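PDB 5ZKA: N-acetylneuraminate lyase from Fusobacterium nucleatum subsp. nucleatum ATCC 25586, which belongs to the dihydrodipicolinate synthetase family of proteins built on a TIM-barrel fold. Local coordinates for residues A[136-139]-A[140-143]. Numbering follows the deposited sequence.
Sequences YETI and VRET
Val140, Arg141, Glu142 and Thr143 each bond through their backbone N to the carbonyl O four residues earlier, so 136-139 and 140-143 form one continuous alpha-helical run. These are the last turns of helix 129-143. The bonds Val140 N to Tyr136 O (3.1 Å), Arg141 N to Glu137 O (2.8 Å) and Glu142 N to Thr138 O (2.9 Å) are fairly straight. The Thr143 N to Ile139 O bond is more bent, with an N-H...O angle of 139°.

Thr143 adds a second bond from its side chain. A chi1 of 64° swings its OG1 back toward the preceding turn, where it donates to Ile139 O at 2.7 Å. OG1 and N reach this oxygen from opposite faces of the carbonyl plane.

On the outer side, Arg141 bends at chi3 (69°) and folds back over Thr138. Thr138 CA lies under the margin of one guanidinium face. The main partner of Thr138 OG1 is Asp134 O, to which it donates; it accepts only a weak bond from Arg141 NH2 (3.1 Å). Glu142 lies alongside Thr138, its CG 4.0 Å from Thr138 CG2.

Ile139 faces inward, onto strands 117-120 and 147-150 and helix 99-112. Tyr136 OH bonds to Ala119 O. The helix is the crossover of a beta-alpha-beta unit of the TIM barrel. In these two turns Tyr136, Ile139 and Val140 lie toward the barrel, and Glu137, Thr138, Arg141 and Glu142 on the more exposed side. At the C-terminal end, the Thr143 hydroxyl gives to Ile139 O and accepts from Asn145 N, bridging the last turn to the link into strand 147-150.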
ATOM      1  N   TYR A 136     -20.238 -17.738  -4.477  1.00 29.49           N
ATOM      2  CA  TYR A 136     -20.856 -16.469  -4.105  1.00 27.89           C
ATOM      3  C   TYR A 136     -22.281 -16.377  -4.628  1.00 32.83           C
ATOM      4  O   TYR A 136     -23.201 -16.001  -3.893  1.00 31.94           O
ATOM      5  CB  TYR A 136     -20.017 -15.307  -4.624  1.00 28.30           C
ATOM      6  CG  TYR A 136     -18.830 -15.032  -3.726  1.00 25.02           C
ATOM      7  CD1 TYR A 136     -19.020 -14.640  -2.399  1.00 29.32           C
ATOM      8  CD2 TYR A 136     -17.528 -15.188  -4.192  1.00 28.58           C
ATOM      9  CE1 TYR A 136     -17.936 -14.394  -1.561  1.00 27.80           C
ATOM     10  CE2 TYR A 136     -16.444 -14.943  -3.367  1.00 29.35           C
ATOM     11  CZ  TYR A 136     -16.661 -14.551  -2.052  1.00 29.51           C
ATOM     12  OH  TYR A 136     -15.602 -14.313  -1.213  1.00 28.39           O
ATOM     13  N   GLU A 137     -22.484 -16.719  -5.899  1.00 30.41           N
ATOM     14  CA  GLU A 137     -23.819 -16.593  -6.470  1.00 33.55           C
ATOM     15  C   GLU A 137     -24.795 -17.538  -5.795  1.00 35.29           C
ATOM     16  O   GLU A 137     -25.978 -17.205  -5.658  1.00 34.41           O
ATOM     17  CB  GLU A 137     -23.777 -16.844  -7.979  1.00 40.03           C
ATOM     18  CG  GLU A 137     -22.772 -15.957  -8.694  1.00 50.16           C
ATOM     19  CD  GLU A 137     -23.358 -15.230  -9.878  1.00 56.25           C
ATOM     20  OE1 GLU A 137     -23.271 -15.762 -11.005  1.00 58.71           O
ATOM     21  OE2 GLU A 137     -23.893 -14.118  -9.678  1.00 54.78           O
ATOM     22  N   THR A 138     -24.317 -18.710  -5.369  1.00 31.96           N
ATOM     23  CA  THR A 138     -25.193 -19.674  -4.714  1.00 33.89           C
ATOM     24  C   THR A 138     -25.648 -19.163  -3.351  1.00 33.02           C
ATOM     25  O   THR A 138     -26.829 -19.270  -3.001  1.00 30.62           O
ATOM     26  CB  THR A 138     -24.483 -21.026  -4.579  1.00 34.65           C
ATOM     27  OG1 THR A 138     -24.233 -21.580  -5.882  1.00 32.52           O
ATOM     28  CG2 THR A 138     -25.312 -22.003  -3.755  1.00 32.77           C
ATOM     29  N   ILE A 139     -24.730 -18.601  -2.563  1.00 28.87           N
ATOM     30  CA  ILE A 139     -25.141 -18.071  -1.268  1.00 30.25           C
ATOM     31  C   ILE A 139     -26.170 -16.967  -1.453  1.00 29.52           C
ATOM     32  O   ILE A 139     -27.169 -16.899  -0.726  1.00 32.85           O
ATOM     33  CB  ILE A 139     -23.919 -17.585  -0.465  1.00 28.43           C
ATOM     34  CG1 ILE A 139     -22.917 -18.732  -0.278  1.00 29.19           C
ATOM     35  CG2 ILE A 139     -24.375 -17.023   0.885  1.00 34.93           C
ATOM     36  CD1 ILE A 139     -21.542 -18.288   0.250  1.00 32.37           C
ATOM     37  N   VAL A 140     -25.942 -16.077  -2.423  1.00 33.60           N
ATOM     38  CA  VAL A 140     -26.880 -14.980  -2.667  1.00 32.98           C
ATOM     39  C   VAL A 140     -28.230 -15.530  -3.108  1.00 32.75           C
ATOM     40  O   VAL A 140     -29.280 -15.190  -2.543  1.00 33.88           O
ATOM     41  CB  VAL A 140     -26.299 -14.007  -3.708  1.00 33.24           C
ATOM     42  CG1 VAL A 140     -27.350 -13.006  -4.155  1.00 32.92           C
ATOM     43  CG2 VAL A 140     -25.072 -13.299  -3.140  1.00 33.45           C
ATOM     44  N   ARG A 141     -28.212 -16.416  -4.103  1.00 29.08           N
ATOM     45  CA  ARG A 141     -29.442 -17.013  -4.625  1.00 32.70           C
ATOM     46  C   ARG A 141     -30.246 -17.708  -3.531  1.00 36.59           C
ATOM     47  O   ARG A 141     -31.471 -17.553  -3.443  1.00 38.67           O
ATOM     48  CB  ARG A 141     -29.082 -17.996  -5.734  1.00 33.06           C
ATOM     49  CG  ARG A 141     -30.252 -18.676  -6.373  1.00 39.89           C
ATOM     50  CD  ARG A 141     -29.802 -19.454  -7.601  1.00 44.64           C
ATOM     51  NE  ARG A 141     -28.975 -20.610  -7.257  1.00 48.06           N
ATOM     52  CZ  ARG A 141     -27.680 -20.718  -7.553  1.00 49.15           C
ATOM     53  NH1 ARG A 141     -27.062 -19.741  -8.200  1.00 38.71           N
ATOM     54  NH2 ARG A 141     -27.009 -21.809  -7.210  1.00 53.83           N
ATOM     55  N   GLU A 142     -29.576 -18.492  -2.690  1.00 37.23           N
ATOM     56  CA  GLU A 142     -30.285 -19.315  -1.720  1.00 38.91           C
ATOM     57  C   GLU A 142     -30.761 -18.526  -0.503  1.00 39.87           C
ATOM     58  O   GLU A 142     -31.686 -18.978   0.182  1.00 41.64           O
ATOM     59  CB  GLU A 142     -29.393 -20.475  -1.277  1.00 38.85           C
ATOM     60  CG  GLU A 142     -29.084 -21.474  -2.385  1.00 43.11           C
ATOM     61  CD  GLU A 142     -30.300 -22.325  -2.761  1.00 56.45           C
ATOM     62  OE1 GLU A 142     -30.976 -22.846  -1.845  1.00 60.39           O
ATOM     63  OE2 GLU A 142     -30.577 -22.471  -3.971  1.00 59.45           O
ATOM     64  N   THR A 143     -30.164 -17.367  -0.222  1.00 34.25           N
ATOM     65  CA  THR A 143     -30.592 -16.542   0.904  1.00 32.11           C
ATOM     66  C   THR A 143     -31.436 -15.341   0.498  1.00 35.81           C
ATOM     67  O   THR A 143     -32.228 -14.856   1.308  1.00 38.31           O
ATOM     68  CB  THR A 143     -29.375 -16.022   1.697  1.00 34.02           C
ATOM     69  OG1 THR A 143     -28.584 -15.161   0.867  1.00 36.99           O
ATOM     70  CG2 THR A 143     -28.510 -17.180   2.183  1.00 32.61           C
TER